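Local atomic coordinates of cytolethal distending toxin subunit A (Haemophilus ducreyi, PDB entry 1SR4), a protein that probably forms, with CdtC, a heterodimeric subunit required to deliver the genotoxin CdtB into host cells, and carries a ricin-type lectin fold. Residues 126-131 / 174-179; 67-72 / 82-87; 137-142 / 156-161. One frame throughout, in Å; residues are numbered along the deposited sequence.

Contact 1. Residues 126-131 / 174-179; sequences NGLIHD and STVTLS
Where Gly127 passes Thr177 the two segments come closest, their CA atoms 4.0 Å apart, and strands 127-131 and 176-179 then diverge, with 124° between their directions instead of the near 180° of regular antiparallel partners. A single direct backbone hydrogen bond spans the gap, from Leu178 N to Asn126 O (3.0 Å). It is bent, 139° at the hydrogen, and the donor sits well above the carbonyl plane. The same oxygen also receives a CA-H...O contact from Thr177 CA at 3.1 Å, so two donors of neighbouring residues converge on it. One step further on, a water bridges the strands, 2.8 Å from both Leu128 N, from which it accepts, and Val176 O, to which it can donate, though other acceptors compete for its protons.

Among the side chains, Leu178 points across the gap. Its CD1 lies 3.4 Å from Gly127 O, over a stretch of backbone that has no side chain of its own. Leu128, with CG turned beside its backbone N (chi1 -61°), brings CD1 obliquely against CG1 of Val176 at 4.0 Å, while its CD2 makes a looser approach to Leu178 CD2. Val163 of strand 162-165 touches all three of these residues, and Leu82 lies against Leu128 from strand 82-86. The amide of Asn126 is engaged outside the pair, its OD1 accepting from Arg161.

The chemistry is therefore divided: one bent bond and a bridging water meet the polar backbone at the crossing, and beside it the aliphatic branches of Leu128, Val176 and Leu178 gather with Val163 in the buried interior of the beta-trefoil.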
loop_
_atom_site.group_PDB
_atom_site.type_symbol
_atom_site.label_atom_id
_atom_site.label_comp_id
_atom_site.label_asym_id
_atom_site.label_seq_id
_atom_site.Cartn_x
_atom_site.Cartn_y
_atom_site.Cartn_z
ATOM N N ASN A 126 14.822 7.843 27.191
ATOM C CA ASN A 126 13.504 8.384 26.869
ATOM C C ASN A 126 13.392 8.913 25.441
ATOM O O ASN A 126 12.612 9.823 25.191
ATOM C CB ASN A 126 13.127 9.520 27.817
ATOM C CG ASN A 126 13.007 9.066 29.258
ATOM O OD1 ASN A 126 12.638 7.928 29.532
ATOM N ND2 ASN A 126 13.314 9.961 30.183
ATOM N N GLY A 127 14.162 8.354 24.512
ATOM C CA GLY A 127 14.096 8.821 23.133
ATOM C C GLY A 127 14.633 7.816 22.133
ATOM O O GLY A 127 14.617 6.617 22.375
ATOM N N LEU A 128 15.121 8.308 21.005
ATOM C CA LEU A 128 15.664 7.438 19.979
ATOM C C LEU A 128 17.054 7.924 19.608
ATOM O O LEU A 128 17.320 9.108 19.658
ATOM C CB LEU A 128 14.784 7.482 18.717
ATOM C CG LEU A 128 13.318 7.035 18.783
ATOM C CD1 LEU A 128 12.652 7.333 17.430
ATOM C CD2 LEU A 128 13.230 5.532 19.120
ATOM N N ILE A 129 17.933 6.999 19.232
ATOM C CA ILE A 129 19.276 7.359 18.781
ATOM C C ILE A 129 19.463 6.522 17.531
ATOM O O ILE A 129 18.533 5.842 17.111
ATOM C CB ILE A 129 20.366 6.954 19.808
ATOM C CG1 ILE A 129 20.382 5.429 19.981
ATOM C CG2 ILE A 129 20.138 7.683 21.133
ATOM C CD1 ILE A 129 21.497 4.911 20.904
ATOM N N HIS A 130 20.638 6.594 16.915
ATOM C CA HIS A 130 20.942 5.745 15.773
ATOM C C HIS A 130 22.270 5.083 16.145
ATOM O O HIS A 130 23.125 5.712 16.778
ATOM C CB HIS A 130 21.039 6.550 14.456
ATOM C CG HIS A 130 22.189 7.510 14.392
ATOM N ND1 HIS A 130 23.295 7.294 13.599
ATOM C CD2 HIS A 130 22.381 8.712 14.985
ATOM C CE1 HIS A 130 24.120 8.321 13.704
ATOM N NE2 HIS A 130 23.589 9.195 14.540
ATOM N N ASP A 131 22.426 3.805 15.809
ATOM C CA ASP A 131 23.657 3.078 16.125
ATOM C C ASP A 131 23.825 1.919 15.158
ATOM O O ASP A 131 22.934 1.634 14.335
ATOM C CB ASP A 131 23.623 2.545 17.568
ATOM C CG ASP A 131 25.027 2.254 18.134
ATOM O OD1 ASP A 131 26.042 2.533 17.465
ATOM O OD2 ASP A 131 25.108 1.758 19.271
ATOM N N SER A 174 10.796 19.207 16.360
ATOM C CA SER A 174 9.948 18.599 17.361
ATOM C C SER A 174 10.922 17.727 18.142
ATOM O O SER A 174 11.860 17.159 17.569
ATOM C CB SER A 174 8.868 17.725 16.714
ATOM O OG SER A 174 7.811 18.528 16.210
ATOM N N THR A 175 10.724 17.647 19.449
ATOM C CA THR A 175 11.565 16.824 20.317
ATOM C C THR A 175 10.930 15.449 20.305
ATOM O O THR A 175 9.720 15.320 20.478
ATOM C CB THR A 175 11.572 17.403 21.747
ATOM O OG1 THR A 175 11.996 18.771 21.677
ATOM C CG2 THR A 175 12.520 16.623 22.668
ATOM N N VAL A 176 11.744 14.423 20.098
ATOM C CA VAL A 176 11.249 13.051 20.005
ATOM C C VAL A 176 11.538 12.246 21.272
ATOM O O VAL A 176 12.683 12.106 21.681
ATOM C CB VAL A 176 11.885 12.352 18.788
ATOM C CG1 VAL A 176 11.331 10.944 18.635
ATOM C CG2 VAL A 176 11.615 13.186 17.511
ATOM N N THR A 177 10.493 11.702 21.878
ATOM C CA THR A 177 10.659 10.948 23.108
ATOM C C THR A 177 9.887 9.648 23.031
ATOM O O THR A 177 9.236 9.360 22.023
ATOM C CB THR A 177 10.111 11.749 24.315
ATOM O OG1 THR A 177 8.727 12.054 24.089
ATOM C CG2 THR A 177 10.866 13.072 24.493
ATOM N N LEU A 178 9.965 8.867 24.105
ATOM C CA LEU A 178 9.228 7.619 24.214
ATOM C C LEU A 178 8.336 7.755 25.449
ATOM O O LEU A 178 8.802 8.177 26.509
ATOM C CB LEU A 178 10.181 6.444 24.404
ATOM C CG LEU A 178 10.993 6.047 23.176
ATOM C CD1 LEU A 178 11.962 4.926 23.530
ATOM C CD2 LEU A 178 10.019 5.598 22.080
ATOM N N SER A 179 7.053 7.442 25.315
ATOM C CA SER A 179 6.155 7.519 26.467
ATOM C C SER A 179 5.009 6.525 26.317
ATOM O O SER A 179 4.908 5.825 25.304
ATOM C CB SER A 179 5.618 8.950 26.661
ATOM O OG SER A 179 4.887 9.378 25.530
HETATM O O HOH W 1 14.929 11.057 20.439
#

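Contact 2. Residues 67-72 / 82-87; sequences NGALLT and LWAYPN
Residues 67-72 and 82-87 form the paired arms of a beta hairpin, strands 69-73 and 82-86, in the beta-trefoil of this subunit; their short axes run at 143°, antiparallel with marked twist. Residues 82-85 belong to a region inferred to mediate binding to target cells.

Backbone hydrogen bonds define the register. Leu70 and Tyr85 make a hydrogen-bonded pair, with Leu70 N to Tyr85 O at 2.8 Å, and Thr72 and Trp83 make another. In the latter, Thr72 N to Trp83 O measures 2.7 Å, and the return bond from Trp83 N is nearly straight, 171° at the hydrogen, and almost collinear with the carbonyl of Thr72. Between them lies the non-hydrogen-bonded pair Leu71 and Ala84, where CA-H...O contacts fill in: Ala84 CA is 3.1 Å from Leu70 O.

Apolar contacts occur on both faces. Leu71 and Ala84 share one, against which Leu128 and Val176 pack. CG of Leu71 stands opposite its backbone N (chi1 -178°), turning the side chain to the Leu82 side; the CD2 atoms of Leu71 and Leu82 are 4.0 Å apart. Ala69 CB meets Ala84 CB at 3.7 Å. On the other face, Thr72 CG2 approaches Tyr85 CD2 obliquely at 3.9 Å, and Phe93 adds an edge-to-face partner for the tyrosine ring.

Polar side groups and solvent complete the open end of the hairpin. Asn87 OD1 accepts from Arg97, and its ND2 bonds to Leu26 O of the CdtC chain. Asn67 OD1 closes an Asx turn onto Ala69 N, and a water donates to Gly68 O while accepting from Asn87 N, 2.8 Å from either atom.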
loop_
_atom_site.group_PDB
_atom_site.type_symbol
_atom_site.label_atom_id
_atom_site.label_comp_id
_atom_site.label_asym_id
_atom_site.label_seq_id
_atom_site.Cartn_x
_atom_site.Cartn_y
_atom_site.Cartn_z
ATOM N N ASN A 67 2.900 17.461 11.837
ATOM C CA ASN A 67 3.334 18.838 11.624
ATOM C C ASN A 67 4.336 18.895 10.463
ATOM O O ASN A 67 4.932 19.945 10.191
ATOM C CB ASN A 67 3.974 19.382 12.911
ATOM C CG ASN A 67 5.223 18.614 13.308
ATOM O OD1 ASN A 67 5.537 17.566 12.728
ATOM N ND2 ASN A 67 5.935 19.119 14.317
ATOM N N GLY A 68 4.498 17.759 9.779
ATOM C CA GLY A 68 5.396 17.675 8.631
ATOM C C GLY A 68 6.853 17.396 8.971
ATOM O O GLY A 68 7.684 17.214 8.067
ATOM N N ALA A 69 7.174 17.361 10.264
ATOM C CA ALA A 69 8.545 17.128 10.697
ATOM C C ALA A 69 8.911 15.675 10.435
ATOM O O ALA A 69 8.113 14.770 10.689
ATOM C CB ALA A 69 8.698 17.478 12.190
ATOM N N LEU A 70 10.127 15.463 9.940
ATOM C CA LEU A 70 10.613 14.128 9.580
ATOM C C LEU A 70 11.619 13.583 10.612
ATOM O O LEU A 70 12.537 14.296 11.019
ATOM C CB LEU A 70 11.286 14.214 8.203
ATOM C CG LEU A 70 10.533 15.011 7.127
ATOM C CD1 LEU A 70 11.476 15.317 5.938
ATOM C CD2 LEU A 70 9.317 14.232 6.680
ATOM N N LEU A 71 11.435 12.335 11.051
ATOM C CA LEU A 71 12.370 11.745 12.002
ATOM C C LEU A 71 13.738 11.764 11.314
ATOM O O LEU A 71 13.886 11.261 10.198
ATOM C CB LEU A 71 11.998 10.302 12.316
ATOM C CG LEU A 71 12.948 9.695 13.368
ATOM C CD1 LEU A 71 12.727 10.372 14.758
ATOM C CD2 LEU A 71 12.704 8.193 13.467
ATOM N N THR A 72 14.741 12.321 11.979
ATOM C CA THR A 72 16.049 12.406 11.350
ATOM C C THR A 72 17.243 12.407 12.299
ATOM O O THR A 72 17.137 12.746 13.483
ATOM C CB THR A 72 16.131 13.701 10.518
ATOM O OG1 THR A 72 17.389 13.781 9.859
ATOM C CG2 THR A 72 15.963 14.917 11.421
ATOM N N LEU A 82 17.978 11.364 17.948
ATOM C CA LEU A 82 17.257 11.639 16.719
ATOM C C LEU A 82 16.296 12.755 17.083
ATOM O O LEU A 82 15.900 12.880 18.237
ATOM C CB LEU A 82 16.455 10.403 16.287
ATOM C CG LEU A 82 16.994 9.502 15.176
ATOM C CD1 LEU A 82 18.504 9.339 15.252
ATOM C CD2 LEU A 82 16.265 8.176 15.233
ATOM N N TRP A 83 15.915 13.546 16.088
ATOM C CA TRP A 83 14.980 14.648 16.249
ATOM C C TRP A 83 14.030 14.586 15.051
ATOM O O TRP A 83 14.104 13.662 14.249
ATOM C CB TRP A 83 15.741 15.982 16.197
ATOM C CG TRP A 83 16.724 16.129 17.320
ATOM C CD1 TRP A 83 17.992 15.631 17.381
ATOM C CD2 TRP A 83 16.467 16.738 18.591
ATOM N NE1 TRP A 83 18.541 15.890 18.623
ATOM C CE2 TRP A 83 17.624 16.566 19.380
ATOM C CE3 TRP A 83 15.363 17.413 19.137
ATOM C CZ2 TRP A 83 17.712 17.044 20.702
ATOM C CZ3 TRP A 83 15.450 17.888 20.451
ATOM C CH2 TRP A 83 16.615 17.697 21.215
ATOM N N ALA A 84 13.137 15.559 14.939
ATOM C CA ALA A 84 12.244 15.616 13.792
ATOM C C ALA A 84 12.212 17.060 13.265
ATOM O O ALA A 84 11.791 17.987 13.969
ATOM C CB ALA A 84 10.862 15.159 14.168
ATOM N N TYR A 85 12.687 17.225 12.030
ATOM C CA TYR A 85 12.730 18.515 11.343
ATOM C C TYR A 85 11.967 18.407 10.039
ATOM O O TYR A 85 12.060 17.389 9.352
ATOM C CB TYR A 85 14.164 18.885 10.924
ATOM C CG TYR A 85 15.103 19.407 11.983
ATOM C CD1 TYR A 85 15.500 20.750 11.982
ATOM C CD2 TYR A 85 15.676 18.547 12.923
ATOM C CE1 TYR A 85 16.458 21.217 12.885
ATOM C CE2 TYR A 85 16.621 19.001 13.825
ATOM C CZ TYR A 85 17.011 20.333 13.798
ATOM O OH TYR A 85 17.971 20.759 14.675
ATOM N N PRO A 86 11.183 19.433 9.691
ATOM C CA PRO A 86 10.479 19.334 8.415
ATOM C C PRO A 86 11.530 19.585 7.321
ATOM O O PRO A 86 12.583 20.192 7.565
ATOM C CB PRO A 86 9.453 20.465 8.491
ATOM C CG PRO A 86 10.135 21.490 9.362
ATOM C CD PRO A 86 10.748 20.625 10.451
ATOM N N ASN A 87 11.252 19.117 6.113
ATOM C CA ASN A 87 12.173 19.332 5.005
ATOM C C ASN A 87 12.531 20.825 4.846
ATOM O O ASN A 87 13.694 21.191 4.625
ATOM C CB ASN A 87 11.542 18.872 3.687
ATOM C CG ASN A 87 12.338 19.363 2.475
ATOM O OD1 ASN A 87 13.454 18.900 2.244
ATOM N ND2 ASN A 87 11.781 20.321 1.715
HETATM O O HOH W 2 8.741 17.931 5.627
#

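Contact 3. Residues 137-142 / 156-161; sequences KLAQEF and SVSQGR
Two turns meet here: residues 138-140 form a short 3-10 segment, residues 157-159 adopt helical angles without regular helical bonding, and Phe142 and Ser156 face each other as an antiparallel non-hydrogen-bonded pair with CA atoms 4.8 Å apart. Beside that pair Val157 N donates to Glu141 O, a long bond at 3.3 Å but a straight one (166° at the hydrogen).

Val157 straddles the gap. Its CG1 meets CG and CD1 of Leu138, both at 4.0 Å, the two side chains crossing at about a right angle, while CG2 leans on the carbonyl of Glu141. Ser158 has OG held between its backbone N and carbonyl carbon (chi1 66°), which places that atom 3.4 Å from Ala139 CA. The ring of Phe142 lies obliquely beside Ser156, CD1 to CA at 3.7 Å.

A water bridges the turns: it donates to Glu141 O, more weakly to Ala139 O, and hydrogen-bonds to Ser156 OG. That hydroxyl accepts from Gln159 N at 3.1 Å, tying the serine to its own turn. Further along, OE1 of Gln159 takes both NE and NH2 of Arg161, each 2.8 Å away and in the guanidinium plane.

The serine bond is an ST motif, and the whole is a pairing of the turns flanking strands 142-146 and 152-156, within the ricin B-type lectin region of the beta-trefoil.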
loop_
_atom_site.group_PDB
_atom_site.type_symbol
_atom_site.label_atom_id
_atom_site.label_comp_id
_atom_site.label_asym_id
_atom_site.label_seq_id
_atom_site.Cartn_x
_atom_site.Cartn_y
_atom_site.Cartn_z
ATOM N N LYS A 137 19.419 -6.951 18.213
ATOM C CA LYS A 137 19.113 -5.923 19.204
ATOM C C LYS A 137 17.617 -5.602 19.175
ATOM O O LYS A 137 17.127 -4.946 18.245
ATOM C CB LYS A 137 19.922 -4.648 18.927
ATOM C CG LYS A 137 21.432 -4.763 19.166
ATOM C CD LYS A 137 22.143 -3.465 18.766
ATOM C CE LYS A 137 23.678 -3.626 18.711
ATOM N NZ LYS A 137 24.362 -2.461 18.051
ATOM N N LEU A 138 16.894 -6.062 20.194
ATOM C CA LEU A 138 15.459 -5.816 20.277
ATOM C C LEU A 138 15.143 -4.316 20.279
ATOM O O LEU A 138 14.107 -3.894 19.759
ATOM C CB LEU A 138 14.888 -6.469 21.543
ATOM C CG LEU A 138 13.371 -6.675 21.573
ATOM C CD1 LEU A 138 12.972 -7.610 20.422
ATOM C CD2 LEU A 138 12.938 -7.274 22.920
ATOM N N ALA A 139 16.034 -3.510 20.858
ATOM C CA ALA A 139 15.821 -2.054 20.908
ATOM C C ALA A 139 15.756 -1.397 19.520
ATOM O O ALA A 139 15.334 -0.245 19.393
ATOM C CB ALA A 139 16.913 -1.376 21.755
ATOM N N GLN A 140 16.193 -2.110 18.488
ATOM C CA GLN A 140 16.130 -1.569 17.130
ATOM C C GLN A 140 14.901 -2.094 16.373
ATOM O O GLN A 140 14.729 -1.819 15.177
ATOM C CB GLN A 140 17.408 -1.910 16.355
ATOM C CG GLN A 140 18.638 -1.177 16.889
ATOM C CD GLN A 140 19.901 -1.499 16.126
ATOM O OE1 GLN A 140 19.898 -2.288 15.174
ATOM N NE2 GLN A 140 20.992 -0.880 16.532
ATOM N N GLU A 141 14.039 -2.827 17.078
ATOM C CA GLU A 141 12.829 -3.371 16.477
ATOM C C GLU A 141 11.616 -2.596 16.953
ATOM O O GLU A 141 11.496 -2.283 18.142
ATOM C CB GLU A 141 12.669 -4.850 16.835
ATOM C CG GLU A 141 13.670 -5.780 16.147
ATOM C CD GLU A 141 13.221 -7.233 16.203
ATOM O OE1 GLU A 141 12.454 -7.667 15.321
ATOM O OE2 GLU A 141 13.617 -7.937 17.153
ATOM N N PHE A 142 10.717 -2.288 16.021
ATOM C CA PHE A 142 9.520 -1.518 16.323
ATOM C C PHE A 142 8.255 -2.149 15.748
ATOM O O PHE A 142 8.271 -2.764 14.684
ATOM C CB PHE A 142 9.659 -0.089 15.764
ATOM C CG PHE A 142 10.791 0.694 16.370
ATOM C CD1 PHE A 142 10.573 1.518 17.473
ATOM C CD2 PHE A 142 12.080 0.573 15.874
ATOM C CE1 PHE A 142 11.620 2.209 18.073
ATOM C CE2 PHE A 142 13.138 1.259 16.471
ATOM C CZ PHE A 142 12.900 2.083 17.581
ATOM N N SER A 156 8.157 1.042 20.501
ATOM C CA SER A 156 9.434 0.394 20.774
ATOM C C SER A 156 9.089 -0.962 21.387
ATOM O O SER A 156 8.353 -1.040 22.380
ATOM C CB SER A 156 10.251 1.206 21.782
ATOM O OG SER A 156 11.304 0.408 22.321
ATOM N N VAL A 157 9.600 -2.037 20.808
ATOM C CA VAL A 157 9.305 -3.350 21.364
ATOM C C VAL A 157 10.093 -3.589 22.655
ATOM O O VAL A 157 9.574 -4.170 23.610
ATOM C CB VAL A 157 9.622 -4.465 20.359
ATOM C CG1 VAL A 157 9.450 -5.829 21.025
ATOM C CG2 VAL A 157 8.691 -4.338 19.143
ATOM N N SER A 158 11.338 -3.125 22.700
ATOM C CA SER A 158 12.140 -3.330 23.901
ATOM C C SER A 158 11.587 -2.533 25.076
ATOM O O SER A 158 11.609 -2.999 26.212
ATOM C CB SER A 158 13.597 -2.924 23.657
ATOM O OG SER A 158 13.663 -1.537 23.438
ATOM N N GLN A 159 11.074 -1.336 24.815
ATOM C CA GLN A 159 10.538 -0.518 25.904
ATOM C C GLN A 159 9.046 -0.631 26.135
ATOM O O GLN A 159 8.570 -0.406 27.242
ATOM C CB GLN A 159 10.879 0.964 25.691
ATOM C CG GLN A 159 12.353 1.264 25.865
ATOM C CD GLN A 159 12.614 2.733 26.124
ATOM O OE1 GLN A 159 11.718 3.464 26.543
ATOM N NE2 GLN A 159 13.853 3.170 25.897
ATOM N N GLY A 160 8.301 -0.970 25.097
ATOM C CA GLY A 160 6.865 -1.050 25.257
ATOM C C GLY A 160 6.302 0.359 25.292
ATOM O O GLY A 160 5.204 0.573 25.803
ATOM N N ARG A 161 7.054 1.329 24.761
ATOM C CA ARG A 161 6.613 2.726 24.755
ATOM C C ARG A 161 6.562 3.253 23.314
ATOM O O ARG A 161 7.240 2.733 22.439
ATOM C CB ARG A 161 7.556 3.582 25.604
ATOM C CG ARG A 161 7.536 3.219 27.096
ATOM C CD ARG A 161 8.078 4.359 27.964
ATOM N NE ARG A 161 9.507 4.613 27.769
ATOM C CZ ARG A 161 10.156 5.630 28.337
ATOM N NH1 ARG A 161 9.501 6.472 29.121
ATOM N NH2 ARG A 161 11.450 5.809 28.133
HETATM O O HOH W 3 12.667 -0.672 20.132
#

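In the fold
All three contacts fall within one domain, a ricin-type beta-trefoil. Contact 2, a local hairpin, closes first along the chain; contact 1 follows, and contact 3 is nested inside the loop that contact 1 closes. The centre of contact 1 lies about 12 Å from those of both others, whereas contacts 2 and 3 have centres about 21 Å apart and do not touch. Contact 1 thus links them: Ser174 N is 2.9 Å from Ala84 O, and Leu178 CD1 is 3.4 Å from Gln159 OE1. Leu82 packs on Leu128 and Ala84 on Val176, joining strands 82-86, 127-131 and 176-179 in a buried core. Contact 3, partly buried, adjoins this core through Gln159 and Arg161 against Leu178.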